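Local coordinates for aminoglycoside N(3)-acetyltransferase (Enterobacter cloacae, PDB 6NP3), which probably confers resistance to 2-deoxystreptamine antibiotics such as gentamicin by transferring an acetyl group from acetyl-CoA to their N3 amine, at residues 162-167 / 222-227. Sequence-based numbering, arbitrary orientation. Where two conformers were deposited one is given.
Sequences AGPDAV and AVERIA. With LLL ((2R,3R,4R,5R)-2-((1S,2S,3R,4S,6R)-4,6-diamino-3-((2R,3R,6S)-3-amino-6-(aminomethyl)-tetrahydro-2H-pyran-2-yloxy)-2-hydr oxycyclohexyloxy)-5-methyl-4-(methylamino)-tetrahydro-2H-pyran-3,5-diol), chain B.
Two side chains at the start of helix 222-233 extend against the type I turn 163-166 and Val167 just after it: Val223 has CG1 anti to its own nitrogen (chi1 170°), which carries this methyl to the carbonyl oxygens of Asp165 and Val167, and Glu224 has CG likewise anti (chi1 179°), with the rest of the chain running out alongside Pro164. The Val223 CG1 methyl lies 3.5 Å from Val167 O and 3.7 Å from Asp165 O, and it also meets CB of Val167. A compact branched side chain suits this place, since it offers one methyl to the loop's carbonyl oxygens and to Val167 CB without bringing in polar groups.

One turn on, Ala227 is small enough for the loop to come close: its CB sits 3.4 Å from Pro164 O and also packs on Pro164 CB. No hydrogen bond joins the segments; they meet by van der Waals and apolar contacts. The turn keeps its form through its own bond from Ala166 N to Gly163 O, and the proline ring restricts the backbone at its second position. Pro164 and Glu224 point the same way, with Pro164 CG 4.0 Å from Glu224 CG, so the methylenes of the glutamate serve as apolar surface while its carboxylate forms a salt bridge with Arg228.

Asp165 belongs to the gentamicin pocket, and its CB and CG lie near C31 of the amino sugar. On the helix side, Glu224 CB rests 3.9 Å from Asp165 CA.

The contact thus sets the first turns of helix 222-233 against the loop that leads from central-sheet strand 156-160 to helix 170-176. Val223 also touches His171 and Glu174 of helix 170-176, while Ile226 packs on Phe257, Trp261 and Leu262 of helix 251-265.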
ATOM      1  N   ALA A 162       0.915 -10.056   8.382  1.00 17.98           N
ATOM      2  CA  ALA A 162       2.010  -9.411   7.669  1.00 19.62           C
ATOM      3  C   ALA A 162       3.041  -8.867   8.645  1.00 19.94           C
ATOM      4  O   ALA A 162       2.733  -8.540   9.787  1.00 21.12           O
ATOM      5  CB  ALA A 162       1.458  -8.271   6.819  1.00 19.77           C
ATOM      6  N   GLY A 163       4.276  -8.767   8.174  1.00 21.10           N
ATOM      7  CA  GLY A 163       5.367  -8.328   9.015  1.00 21.76           C
ATOM      8  C   GLY A 163       5.459  -6.822   9.089  1.00 20.84           C
ATOM      9  O   GLY A 163       4.774  -6.080   8.366  1.00 20.33           O
ATOM     10  N   PRO A 164       6.357  -6.340   9.953  1.00 20.33           N
ATOM     11  CA  PRO A 164       6.499  -4.883  10.138  1.00 19.51           C
ATOM     12  C   PRO A 164       7.011  -4.158   8.909  1.00 18.91           C
ATOM     13  O   PRO A 164       6.813  -2.940   8.794  1.00 18.66           O
ATOM     14  CB  PRO A 164       7.466  -4.764  11.325  1.00 20.90           C
ATOM     15  CG  PRO A 164       8.234  -6.084  11.315  1.00 22.43           C
ATOM     16  CD  PRO A 164       7.217  -7.113  10.866  1.00 21.71           C
ATOM     17  N   ASP A 165       7.615  -4.876   7.964  0.64 17.54           N
ATOM     18  CA  ASP A 165       8.064  -4.271   6.719  0.64 17.02           C
ATOM     19  C   ASP A 165       6.907  -3.873   5.815  0.64 17.32           C
ATOM     20  O   ASP A 165       7.133  -3.182   4.817  0.64 18.71           O
ATOM     21  CB  ASP A 165       8.901  -5.278   5.921  0.64 18.65           C
ATOM     22  CG  ASP A 165       8.043  -6.394   5.319  0.64 20.74           C
ATOM     23  OD1 ASP A 165       7.637  -7.282   6.082  0.64 21.82           O
ATOM     24  OD2 ASP A 165       7.735  -6.366   4.108  0.64 23.17           O
ATOM     25  N   ALA A 166       5.686  -4.306   6.123  0.64 16.30           N
ATOM     26  CA  ALA A 166       4.592  -4.246   5.166  0.64 16.47           C
ATOM     27  C   ALA A 166       3.858  -2.915   5.142  0.64 15.85           C
ATOM     28  O   ALA A 166       3.031  -2.717   4.262  0.64 17.05           O
ATOM     29  CB  ALA A 166       3.582  -5.346   5.487  0.64 17.02           C
ATOM     30  N   VAL A 167       4.210  -1.973   6.009  1.00 15.66           N
ATOM     31  CA  VAL A 167       3.372  -0.799   6.287  1.00 14.03           C
ATOM     32  C   VAL A 167       3.660   0.329   5.291  1.00 13.05           C
ATOM     33  O   VAL A 167       4.442   1.255   5.549  1.00 13.36           O
ATOM     34  CB  VAL A 167       3.586  -0.345   7.732  1.00 15.45           C
ATOM     35  CG1 VAL A 167       2.651   0.791   8.047  1.00 14.54           C
ATOM     36  CG2 VAL A 167       3.445  -1.490   8.723  1.00 18.55           C
ATOM     37  N   ALA A 222      13.760   1.378   6.760  1.00 17.11           N
ATOM     38  CA  ALA A 222      13.285   2.246   7.820  1.00 16.56           C
ATOM     39  C   ALA A 222      11.842   1.923   8.182  1.00 15.34           C
ATOM     40  O   ALA A 222      11.470   2.034   9.349  1.00 15.80           O
ATOM     41  CB  ALA A 222      13.411   3.714   7.432  1.00 16.98           C
ATOM     42  N   VAL A 223      11.001   1.573   7.202  1.00 15.48           N
ATOM     43  CA  VAL A 223       9.621   1.189   7.520  1.00 15.23           C
ATOM     44  C   VAL A 223       9.617   0.089   8.573  1.00 15.49           C
ATOM     45  O   VAL A 223       8.900   0.158   9.583  1.00 15.60           O
ATOM     46  CB  VAL A 223       8.894   0.734   6.244  1.00 15.62           C
ATOM     47  CG1 VAL A 223       7.540   0.102   6.580  1.00 15.61           C
ATOM     48  CG2 VAL A 223       8.729   1.885   5.322  1.00 16.02           C
ATOM     49  N   GLU A 224      10.407  -0.960   8.339  1.00 16.26           N
ATOM     50  CA  GLU A 224      10.447  -2.078   9.273  1.00 17.66           C
ATOM     51  C   GLU A 224      10.966  -1.653  10.632  1.00 17.27           C
ATOM     52  O   GLU A 224      10.429  -2.071  11.667  1.00 17.97           O
ATOM     53  CB  GLU A 224      11.296  -3.214   8.698  1.00 18.78           C
ATOM     54  CG  GLU A 224      11.398  -4.395   9.635  1.00 20.97           C
ATOM     55  CD  GLU A 224      12.061  -5.615   9.033  1.00 23.64           C
ATOM     56  OE1 GLU A 224      12.275  -5.666   7.803  1.00 26.07           O
ATOM     57  OE2 GLU A 224      12.357  -6.539   9.817  1.00 27.06           O
ATOM     58  N   ARG A 225      12.031  -0.865  10.661  1.00 17.68           N
ATOM     59  CA  ARG A 225      12.589  -0.467  11.941  1.00 19.75           C
ATOM     60  C   ARG A 225      11.621   0.413  12.713  1.00 17.08           C
ATOM     61  O   ARG A 225      11.485   0.269  13.934  1.00 17.65           O
ATOM     62  CB  ARG A 225      13.926   0.231  11.726  1.00 23.02           C
ATOM     63  CG  ARG A 225      14.991  -0.676  11.088  1.00 29.79           C
ATOM     64  CD  ARG A 225      16.432  -0.438  11.647  1.00 41.02           C
ATOM     65  NE  ARG A 225      16.388  -0.420  13.103  1.00 49.26           N
ATOM     66  CZ  ARG A 225      16.853   0.559  13.868  1.00 53.69           C
ATOM     67  NH1 ARG A 225      17.470   1.606  13.336  1.00 55.49           N
ATOM     68  NH2 ARG A 225      16.717   0.474  15.180  1.00 55.71           N
ATOM     69  N   ILE A 226      10.956   1.346  12.025  1.00 16.06           N
ATOM     70  CA  ILE A 226       9.977   2.205  12.684  1.00 15.54           C
ATOM     71  C   ILE A 226       8.826   1.372  13.227  1.00 15.21           C
ATOM     72  O   ILE A 226       8.420   1.535  14.379  1.00 15.75           O
ATOM     73  CB  ILE A 226       9.464   3.279  11.714  1.00 14.38           C
ATOM     74  CG1 ILE A 226      10.573   4.254  11.324  1.00 14.79           C
ATOM     75  CG2 ILE A 226       8.277   3.999  12.318  1.00 14.72           C
ATOM     76  CD1 ILE A 226      10.206   5.070  10.131  1.00 14.88           C
ATOM     77  N   ALA A 227       8.281   0.480  12.400  1.00 15.82           N
ATOM     78  CA  ALA A 227       7.095  -0.265  12.801  1.00 16.49           C
ATOM     79  C   ALA A 227       7.397  -1.205  13.962  1.00 17.18           C
ATOM     80  O   ALA A 227       6.584  -1.337  14.886  1.00 16.81           O
ATOM     81  CB  ALA A 227       6.558  -1.030  11.598  1.00 17.08           C
TER
HETATM   82  C11 LLL B 301      10.078  -4.588  -0.260  0.81 25.28           C
HETATM   83  O11 LLL B 301       9.109  -3.529  -0.043  0.81 19.54           O
HETATM   84  C21 LLL B 301       9.609  -5.797   0.546  0.81 28.73           C
HETATM   85  N21 LLL B 301       8.206  -6.020   0.218  0.81 30.20           N
HETATM   86  C31 LLL B 301       9.648  -5.493   1.998  0.81 28.69           C
HETATM   87  C41 LLL B 301      11.082  -5.164   2.380  0.81 29.31           C
HETATM   88  C51 LLL B 301      11.544  -3.995   1.518  0.81 29.22           C
HETATM   89  O51 LLL B 301      11.407  -4.297   0.158  0.81 28.20           O
HETATM   90  C61 LLL B 301      13.005  -3.695   1.776  0.81 29.85           C
HETATM   91  N61 LLL B 301      13.400  -2.578   0.918  0.81 29.57           N
HETATM   92  C12 LLL B 301       7.656  -0.646  -2.755  0.19 17.21           C
HETATM   93  N12 LLL B 301       7.452   0.516  -3.609  0.19 16.97           N
HETATM   94  C22 LLL B 301       7.833  -0.240  -1.293  0.81 17.33           C
HETATM   95  C32 LLL B 301       7.960  -1.511  -0.477  0.19 19.27           C
HETATM   96  N32 LLL B 301       8.107  -1.163   0.939  0.19 20.46           N
HETATM   97  C42 LLL B 301       9.163  -2.367  -0.876  0.19 19.52           C
HETATM   98  C52 LLL B 301       9.090  -2.671  -2.373  0.19 17.92           C
HETATM   99  O52 LLL B 301      10.295  -3.292  -2.758  0.19 17.59           O
HETATM  100  C62 LLL B 301       8.897  -1.424  -3.213  0.19 16.77           C
HETATM  101  O62 LLL B 301       8.684  -1.823  -4.554  0.81 13.57           O
HETATM  102  C13 LLL B 301       9.504  -1.224  -5.560  0.19 15.22           C
HETATM  103  C23 LLL B 301       8.660  -1.174  -6.831  0.19 14.76           C
HETATM  104  O23 LLL B 301       7.460  -0.490  -6.534  0.19 14.71           O
HETATM  105  C33 LLL B 301       8.282  -2.596  -7.286  0.19 14.73           C
HETATM  106  N33 LLL B 301       7.563  -2.536  -8.578  0.19 14.61           N
HETATM  107  C43 LLL B 301       9.574  -3.428  -7.421  0.19 15.04           C
HETATM  108  O43 LLL B 301      10.277  -2.911  -8.534  0.19 15.19           O
HETATM  109  C53 LLL B 301      10.417  -3.323  -6.146  0.19 15.04           C
HETATM  110  O53 LLL B 301      10.702  -1.988  -5.796  0.19 14.96           O
HETATM  111  C83 LLL B 301       9.233  -4.906  -7.644  0.19 15.40           C
HETATM  112  C93 LLL B 301       6.274  -3.257  -8.498  0.81 15.30           C